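Local coordinates for protein PTHB1 (Homo sapiens, PDB 4YD8) that forms the N-terminal seven-bladed beta-propeller of a BBSome subunit, part of a coat complex thought to sort specific membrane proteins to the primary cilium, at residues L78-V87 against L99-Y110; H133-T143 against C157-F168. All blocks are in the same frame, centred on the assembly; numbering follows the deposited sequence.

Interaction 1: L78-V87 against L99-Y110; sequences LRDPVLQVEV and LAVLHSRKLCVY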
# COMPACT_ATOMS: atom_id res chain seq x y z
N LEU A 78 15.98 -9.17 8.62
CA LEU A 78 16.07 -9.87 7.34
C LEU A 78 17.41 -9.64 6.64
O LEU A 78 17.68 -10.25 5.61
CB LEU A 78 14.90 -9.45 6.43
CG LEU A 78 13.51 -9.75 7.02
CD1 LEU A 78 12.40 -9.25 6.10
CD2 LEU A 78 13.37 -11.25 7.31
N ARG A 79 18.24 -8.77 7.23
CA ARG A 79 19.62 -8.52 6.79
C ARG A 79 19.74 -8.04 5.34
O ARG A 79 20.72 -8.32 4.65
CB ARG A 79 20.47 -9.78 6.97
N ASP A 80 18.74 -7.27 4.92
CA ASP A 80 18.58 -6.84 3.54
C ASP A 80 17.50 -5.75 3.56
O ASP A 80 16.42 -5.98 4.09
CB ASP A 80 18.18 -8.03 2.67
CG ASP A 80 18.42 -7.79 1.20
OD1 ASP A 80 18.48 -6.62 0.79
OD2 ASP A 80 18.56 -8.79 0.45
N PRO A 81 17.80 -4.55 3.01
CA PRO A 81 16.77 -3.49 3.04
C PRO A 81 15.43 -3.94 2.48
O PRO A 81 15.37 -4.62 1.44
CB PRO A 81 17.39 -2.39 2.16
CG PRO A 81 18.87 -2.55 2.38
CD PRO A 81 19.09 -4.07 2.48
N VAL A 82 14.35 -3.58 3.18
CA VAL A 82 13.01 -3.89 2.73
C VAL A 82 12.49 -2.75 1.86
O VAL A 82 12.45 -1.60 2.30
CB VAL A 82 12.06 -4.14 3.91
CG1 VAL A 82 10.64 -4.36 3.41
CG2 VAL A 82 12.54 -5.33 4.72
N LEU A 83 12.14 -3.06 0.62
CA LEU A 83 11.63 -2.06 -0.32
C LEU A 83 10.10 -1.95 -0.26
O LEU A 83 9.55 -0.88 -0.49
CB LEU A 83 12.04 -2.40 -1.75
CG LEU A 83 13.55 -2.42 -2.02
CD1 LEU A 83 13.81 -2.54 -3.51
CD2 LEU A 83 14.20 -1.17 -1.45
N GLN A 84 9.43 -3.06 0.02
CA GLN A 84 7.97 -3.07 0.03
C GLN A 84 7.45 -4.29 0.78
O GLN A 84 8.11 -5.33 0.80
CB GLN A 84 7.44 -3.05 -1.41
CG GLN A 84 5.95 -2.69 -1.53
CD GLN A 84 5.51 -2.51 -2.96
OE1 GLN A 84 6.32 -2.24 -3.86
NE2 GLN A 84 4.21 -2.67 -3.20
N VAL A 85 6.28 -4.16 1.41
CA VAL A 85 5.60 -5.31 2.00
C VAL A 85 4.15 -5.34 1.50
O VAL A 85 3.52 -4.29 1.34
CB VAL A 85 5.61 -5.27 3.55
CG1 VAL A 85 7.01 -5.62 4.09
CG2 VAL A 85 5.18 -3.91 4.05
N GLU A 86 3.64 -6.54 1.23
CA GLU A 86 2.25 -6.74 0.82
C GLU A 86 1.77 -8.07 1.39
O GLU A 86 2.57 -8.94 1.71
CB GLU A 86 2.08 -6.75 -0.71
CG GLU A 86 2.47 -5.47 -1.47
CD GLU A 86 1.67 -4.22 -1.09
OE1 GLU A 86 0.57 -4.31 -0.47
OE2 GLU A 86 2.14 -3.11 -1.46
N VAL A 87 0.46 -8.22 1.48
CA VAL A 87 -0.14 -9.42 2.06
C VAL A 87 -1.22 -9.88 1.11
O VAL A 87 -2.05 -9.09 0.69
CB VAL A 87 -0.73 -9.14 3.46
CG1 VAL A 87 -1.55 -10.34 3.96
CG2 VAL A 87 0.40 -8.76 4.44
N LEU A 99 2.68 -13.10 3.65
CA LEU A 99 3.44 -11.85 3.59
C LEU A 99 4.45 -11.92 2.47
O LEU A 99 5.25 -12.86 2.43
CB LEU A 99 4.17 -11.60 4.90
CG LEU A 99 5.11 -10.39 4.96
CD1 LEU A 99 4.35 -9.09 4.80
CD2 LEU A 99 5.92 -10.37 6.25
N ALA A 100 4.43 -10.95 1.56
CA ALA A 100 5.51 -10.83 0.56
C ALA A 100 6.42 -9.69 0.99
O ALA A 100 5.94 -8.60 1.32
CB ALA A 100 4.95 -10.60 -0.83
N VAL A 101 7.72 -9.94 1.00
CA VAL A 101 8.70 -8.93 1.31
C VAL A 101 9.57 -8.75 0.08
O VAL A 101 10.20 -9.70 -0.39
CB VAL A 101 9.57 -9.33 2.51
CG1 VAL A 101 10.61 -8.25 2.82
CG2 VAL A 101 8.68 -9.62 3.75
N LEU A 102 9.58 -7.54 -0.45
CA LEU A 102 10.40 -7.23 -1.62
C LEU A 102 11.72 -6.65 -1.19
O LEU A 102 11.75 -5.67 -0.44
CB LEU A 102 9.66 -6.25 -2.54
CG LEU A 102 10.40 -5.89 -3.83
CD1 LEU A 102 10.61 -7.15 -4.69
CD2 LEU A 102 9.60 -4.83 -4.58
N HIS A 103 12.81 -7.26 -1.66
CA HIS A 103 14.16 -6.72 -1.49
C HIS A 103 14.68 -6.33 -2.87
O HIS A 103 14.04 -6.62 -3.87
CB HIS A 103 15.10 -7.76 -0.86
CG HIS A 103 14.67 -8.23 0.50
ND1 HIS A 103 14.82 -7.46 1.64
CD2 HIS A 103 14.12 -9.40 0.91
CE1 HIS A 103 14.37 -8.13 2.69
NE2 HIS A 103 13.96 -9.31 2.27
N SER A 104 15.84 -5.69 -2.91
CA SER A 104 16.43 -5.28 -4.18
C SER A 104 16.60 -6.44 -5.16
O SER A 104 16.30 -6.29 -6.36
CB SER A 104 17.78 -4.61 -3.94
OG SER A 104 18.37 -4.27 -5.18
N ARG A 105 17.11 -7.57 -4.68
CA ARG A 105 17.37 -8.72 -5.55
C ARG A 105 16.67 -10.02 -5.15
O ARG A 105 17.04 -11.09 -5.63
CB ARG A 105 18.89 -8.97 -5.65
CG ARG A 105 19.65 -7.81 -6.25
CD ARG A 105 19.30 -7.61 -7.71
NE ARG A 105 19.66 -8.77 -8.52
CZ ARG A 105 20.81 -8.92 -9.16
NH1 ARG A 105 21.74 -7.97 -9.10
NH2 ARG A 105 21.04 -10.02 -9.85
N LYS A 106 15.66 -9.94 -4.29
CA LYS A 106 14.88 -11.15 -4.02
C LYS A 106 13.48 -10.80 -3.51
O LYS A 106 13.27 -9.74 -2.92
CB LYS A 106 15.58 -12.08 -3.03
CG LYS A 106 15.84 -11.50 -1.66
CD LYS A 106 16.48 -12.52 -0.72
CE LYS A 106 16.92 -11.85 0.58
NZ LYS A 106 17.55 -12.78 1.57
N LEU A 107 12.55 -11.69 -3.79
CA LEU A 107 11.19 -11.60 -3.28
C LEU A 107 10.98 -12.79 -2.36
O LEU A 107 11.22 -13.93 -2.77
CB LEU A 107 10.19 -11.60 -4.44
CG LEU A 107 8.72 -11.90 -4.07
CD1 LEU A 107 8.08 -10.69 -3.42
CD2 LEU A 107 7.94 -12.34 -5.31
N CYS A 108 10.57 -12.54 -1.11
CA CYS A 108 10.41 -13.63 -0.14
C CYS A 108 8.97 -13.68 0.35
O CYS A 108 8.40 -12.64 0.66
CB CYS A 108 11.38 -13.46 1.03
SG CYS A 108 13.15 -13.40 0.54
N VAL A 109 8.40 -14.87 0.38
CA VAL A 109 7.01 -15.02 0.81
C VAL A 109 6.97 -15.86 2.10
O VAL A 109 7.59 -16.91 2.18
CB VAL A 109 6.14 -15.65 -0.31
CG1 VAL A 109 4.77 -16.06 0.21
CG2 VAL A 109 5.95 -14.65 -1.45
N TYR A 110 6.27 -15.35 3.11
CA TYR A 110 6.29 -15.93 4.46
C TYR A 110 4.91 -16.30 4.94
O TYR A 110 3.93 -15.62 4.63
CB TYR A 110 6.86 -14.95 5.48
CG TYR A 110 8.31 -14.62 5.27
CD1 TYR A 110 9.31 -15.38 5.86
CD2 TYR A 110 8.68 -13.54 4.49
CE1 TYR A 110 10.64 -15.09 5.67
CE2 TYR A 110 10.02 -13.23 4.30
CZ TYR A 110 10.99 -14.02 4.89
OH TYR A 110 12.31 -13.73 4.70
O HOH W 1 16.23 -12.17 4.11
O HOH W 2 19.19 -11.38 3.45
O HOH W 3 17.08 -4.67 -0.60
O HOH W 4 18.38 -8.34 -2.27
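His103 meets the loop that leads into strand 84-87, and its side chain touches Leu78, Asp80, Pro81 and Val82. With CG beside the backbone N (chi1 -60°), the ring is laid against this loop. CB lies near the Asp80 carboxylate, 3.8 Å from OD2. The ring is then covered on one face by Asp80, whose CB makes a CH-pi contact and whose carboxylate plane is stacked 23° from that of the ring. At the ring edge ND1 donates to Pro81 O at 2.9 Å, close to the ring plane but well above the carbonyl plane. CE1 packs against Leu78 CB and, at 3.9 Å, Val82 CG2. NE2, farther along, comes to 4.1 Å from Leu78 CD1. The same leucine reaches tip to tip to Val101 CG1.

Next to the histidine the two strands pair as an antiparallel hairpin. Leu83 and Gln84 both face Leu102, a classic beta bulge. Leu83 N gives to Leu102 O at 2.8 Å, and Ala100 N gives to Glu86 O at 2.7 Å. These are the first two strands of one four-stranded blade.

At the loop, two waters link Leu78 O to Lys106 NZ. Asp80 OD2 is 4.3 Å from Lys106 NZ, probably a longer-range attraction. The loop is thus held by the imidazole N-H, by stacking and apolar packing on the ring, and by water.

Interaction 2: H133-T143 against C157-F168; sequences HNLQRTACNMT and CIQSMDGMLMVF
His133 and Phe168 make the aromatic contact between these segments. The two side chains slide past each other in opposite directions, with ring planes at 40°. Phe168 CD2 stands over the centre of the imidazole, 3.5 Å from His133 CG. His133 NE2 bonds to Gln170 O, which fixes the turn of the ring. With an alanine in place of His133, Phe168 would probably lose the ring against CD2 and CE2, and Gln170 O this donor.

The apolar packing continues along Leu135. Its CD2 lies 3.6 Å from Phe168 CZ and also meets Ile158 CD1, tip to tip. Ile158 CG2 touches Ala139 CB on the paired strand.

One salt bridge closes the turn end, where Arg137 NH1 meets Asp162 OD2 at 2.7 Å. Arg137 runs extended from CG to NE and passes the selenium of Met164, a selenomethionine. The other carboxylate oxygen, Asp162 OD1, accepts from Ser160 OG at 2.6 Å. That hydroxyl in turn accepts from Met164 N, so it links Asp162 inside the type I turn from Ser160 to Gly163 to Met164 just after it.

The backbone bonds form an antiparallel hairpin with a classic beta bulge. Cys140 and Asn141 both face Gln159, whose O takes Cys140 N at 2.7 Å and Asn141 N only weakly. The Asn141 and Gln159 side chains lie side by side. Gln159 NE2 gives to Asn141 OD1 at 3.0 Å, and both amide nitrogens also bond to Gly186 O.

Strands 139-145 and 155-160 are the first two of a four-stranded propeller blade. His133 ends the last strand of the preceding blade, so its pairing with Phe168 joins two blades. Met142 and Ile158 pack on Leu102 of that preceding blade, while Asn141, Thr143 and Gln159 face Leu188 of the following one.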
# COMPACT_ATOMS: atom_id res chain seq x y z
N HIS A 133 12.15 -15.95 -4.57
CA HIS A 133 12.60 -15.81 -5.94
C HIS A 133 13.82 -14.90 -5.97
O HIS A 133 13.76 -13.77 -5.49
CB HIS A 133 11.49 -15.22 -6.82
CG HIS A 133 10.34 -16.16 -7.03
ND1 HIS A 133 10.44 -17.30 -7.80
CD2 HIS A 133 9.07 -16.12 -6.57
CE1 HIS A 133 9.28 -17.92 -7.81
NE2 HIS A 133 8.43 -17.23 -7.07
N ASN A 134 14.91 -15.38 -6.55
CA ASN A 134 16.05 -14.52 -6.74
C ASN A 134 15.89 -13.74 -8.04
O ASN A 134 15.68 -14.34 -9.10
CB ASN A 134 17.35 -15.34 -6.71
CG ASN A 134 17.59 -15.97 -5.34
OD1 ASN A 134 17.82 -15.27 -4.35
ND2 ASN A 134 17.51 -17.30 -5.27
N LEU A 135 15.95 -12.41 -7.96
CA LEU A 135 15.65 -11.55 -9.10
C LEU A 135 16.88 -11.34 -9.97
O LEU A 135 17.99 -11.14 -9.46
CB LEU A 135 15.12 -10.19 -8.61
CG LEU A 135 13.97 -10.26 -7.61
CD1 LEU A 135 13.47 -8.86 -7.27
CD2 LEU A 135 12.84 -11.11 -8.13
N GLN A 136 16.68 -11.38 -11.28
CA GLN A 136 17.80 -11.22 -12.21
C GLN A 136 18.12 -9.74 -12.42
O GLN A 136 19.14 -9.39 -13.02
CB GLN A 136 17.48 -11.89 -13.54
N ARG A 137 17.25 -8.87 -11.92
CA ARG A 137 17.42 -7.41 -12.02
C ARG A 137 17.05 -6.75 -10.70
O ARG A 137 16.21 -7.26 -9.97
CB ARG A 137 16.56 -6.83 -13.14
CG ARG A 137 16.64 -7.58 -14.44
CD ARG A 137 15.78 -6.95 -15.50
NE ARG A 137 16.20 -7.41 -16.82
CZ ARG A 137 17.22 -6.90 -17.49
NH1 ARG A 137 17.93 -5.91 -16.98
NH2 ARG A 137 17.54 -7.39 -18.69
N THR A 138 17.66 -5.60 -10.40
CA THR A 138 17.29 -4.83 -9.20
C THR A 138 15.83 -4.38 -9.22
O THR A 138 15.35 -3.85 -10.22
CB THR A 138 18.17 -3.59 -9.07
OG1 THR A 138 18.20 -2.91 -10.34
CG2 THR A 138 19.59 -3.97 -8.70
N ALA A 139 15.14 -4.57 -8.09
CA ALA A 139 13.71 -4.25 -8.02
C ALA A 139 13.44 -2.80 -7.68
O ALA A 139 14.23 -2.16 -6.99
CB ALA A 139 13.02 -5.17 -6.98
N CYS A 140 12.31 -2.28 -8.15
CA CYS A 140 11.82 -0.99 -7.68
C CYS A 140 10.63 -1.18 -6.73
O CYS A 140 10.72 -0.87 -5.55
CB CYS A 140 11.41 -0.10 -8.86
SG CYS A 140 10.72 1.49 -8.30
N ASN A 141 9.53 -1.69 -7.27
CA ASN A 141 8.27 -1.82 -6.52
C ASN A 141 7.47 -3.00 -7.07
O ASN A 141 7.91 -3.66 -8.00
CB ASN A 141 7.46 -0.50 -6.56
CG ASN A 141 7.21 0.02 -7.99
OD1 ASN A 141 7.31 -0.72 -8.96
ND2 ASN A 141 6.88 1.31 -8.10
N MSE A 142 6.31 -3.29 -6.48
CA MSE A 142 5.55 -4.44 -6.93
C MSE A 142 4.07 -4.20 -6.78
O MSE A 142 3.66 -3.27 -6.08
CB MSE A 142 5.94 -5.70 -6.14
CG MSE A 142 5.68 -5.59 -4.65
SE MSE A 142 6.03 -7.36 -3.83
CE MSE A 142 6.06 -6.84 -1.97
N THR A 143 3.28 -5.05 -7.42
CA THR A 143 1.84 -5.07 -7.20
C THR A 143 1.40 -6.54 -7.29
O THR A 143 2.22 -7.42 -7.57
CB THR A 143 1.08 -4.17 -8.22
OG1 THR A 143 -0.30 -4.05 -7.86
CG2 THR A 143 1.20 -4.74 -9.66
N CYS A 157 3.67 -9.01 -9.52
CA CYS A 157 4.41 -8.38 -10.61
C CYS A 157 5.37 -7.38 -10.00
O CYS A 157 4.96 -6.48 -9.26
CB CYS A 157 3.46 -7.68 -11.58
SG CYS A 157 4.37 -6.73 -12.86
N ILE A 158 6.65 -7.55 -10.30
CA ILE A 158 7.68 -6.66 -9.78
C ILE A 158 8.23 -5.81 -10.93
O ILE A 158 8.60 -6.35 -11.97
CB ILE A 158 8.84 -7.46 -9.13
CG1 ILE A 158 8.35 -8.28 -7.92
CG2 ILE A 158 9.98 -6.54 -8.71
CD1 ILE A 158 9.39 -9.31 -7.47
N GLN A 159 8.25 -4.49 -10.74
CA GLN A 159 8.91 -3.61 -11.70
C GLN A 159 10.38 -3.45 -11.33
O GLN A 159 10.69 -3.07 -10.19
CB GLN A 159 8.21 -2.24 -11.73
CG GLN A 159 8.89 -1.27 -12.74
CD GLN A 159 8.24 0.10 -12.77
OE1 GLN A 159 8.29 0.80 -13.77
NE2 GLN A 159 7.62 0.49 -11.65
N SER A 160 11.28 -3.71 -12.28
CA SER A 160 12.70 -3.53 -12.02
C SER A 160 13.07 -2.06 -12.14
O SER A 160 12.32 -1.27 -12.70
CB SER A 160 13.54 -4.36 -13.00
OG SER A 160 13.47 -3.81 -14.30
N MSE A 161 14.25 -1.69 -11.63
CA MSE A 161 14.72 -0.32 -11.74
C MSE A 161 14.84 0.10 -13.21
O MSE A 161 14.64 1.27 -13.52
CB MSE A 161 16.06 -0.12 -11.03
CG MSE A 161 15.98 -0.24 -9.50
SE MSE A 161 14.90 1.20 -8.70
CE MSE A 161 15.62 2.74 -9.65
N ASP A 162 15.14 -0.84 -14.10
CA ASP A 162 15.32 -0.48 -15.51
C ASP A 162 14.07 -0.80 -16.35
O ASP A 162 14.12 -0.79 -17.57
CB ASP A 162 16.59 -1.14 -16.10
CG ASP A 162 16.50 -2.67 -16.24
OD1 ASP A 162 15.61 -3.32 -15.64
OD2 ASP A 162 17.35 -3.23 -16.95
N GLY A 163 12.95 -1.05 -15.69
CA GLY A 163 11.67 -1.04 -16.37
C GLY A 163 11.14 -2.33 -16.96
O GLY A 163 10.35 -2.31 -17.90
N MSE A 164 11.58 -3.46 -16.42
CA MSE A 164 10.98 -4.73 -16.78
C MSE A 164 9.89 -5.06 -15.78
O MSE A 164 10.10 -4.91 -14.58
CB MSE A 164 12.02 -5.85 -16.80
CG MSE A 164 11.42 -7.21 -17.06
SE MSE A 164 12.76 -8.59 -17.28
CE MSE A 164 12.94 -8.47 -19.20
N LEU A 165 8.73 -5.47 -16.29
CA LEU A 165 7.70 -6.05 -15.43
C LEU A 165 7.94 -7.55 -15.36
O LEU A 165 7.95 -8.23 -16.39
CB LEU A 165 6.30 -5.75 -15.95
CG LEU A 165 5.89 -4.28 -16.05
CD1 LEU A 165 4.41 -4.21 -16.39
CD2 LEU A 165 6.17 -3.53 -14.75
N MSE A 166 8.16 -8.04 -14.15
CA MSE A 166 8.50 -9.43 -13.88
C MSE A 166 7.34 -10.08 -13.13
O MSE A 166 7.01 -9.69 -12.01
CB MSE A 166 9.82 -9.52 -13.09
CG MSE A 166 10.99 -8.76 -13.77
SE MSE A 166 12.71 -8.83 -12.80
CE MSE A 166 12.26 -7.59 -11.32
N VAL A 167 6.72 -11.06 -13.78
CA VAL A 167 5.50 -11.67 -13.26
C VAL A 167 5.81 -13.03 -12.68
O VAL A 167 6.47 -13.86 -13.31
CB VAL A 167 4.43 -11.80 -14.37
CG1 VAL A 167 3.22 -12.56 -13.85
CG2 VAL A 167 4.02 -10.42 -14.88
N PHE A 168 5.34 -13.24 -11.45
CA PHE A 168 5.54 -14.49 -10.73
C PHE A 168 4.19 -15.13 -10.42
O PHE A 168 3.32 -14.50 -9.82
CB PHE A 168 6.31 -14.24 -9.43
CG PHE A 168 7.72 -13.75 -9.65
CD1 PHE A 168 7.97 -12.40 -9.85
CD2 PHE A 168 8.77 -14.64 -9.70
CE1 PHE A 168 9.26 -11.95 -10.08
CE2 PHE A 168 10.07 -14.20 -9.91
CZ PHE A 168 10.31 -12.85 -10.10
O HOH W 5 16.86 -3.08 -12.88

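The two interactions lie in successive blades and are built alike. Each includes the hairpin of a blade's first two strands, and each has a classic beta bulge. Interaction 2 is the more buried; interaction 1 is partly buried, with water and charge around its entry loop. Interaction 1 relies on a histidine that bonds a loop carbonyl. Interaction 2 adds aromatic packing, a paired amide and a direct salt bridge near the exposed turn. The blades also meet directly. Gln84 OE1 lies 2.8 Å from Met142 N, and Ser104 O lies 2.7 Å from Ala139 N, both probable hydrogen bonds. His133 belongs to the outer strand of interaction 1's own sheet, so segment 133-143 passes from one blade to the next.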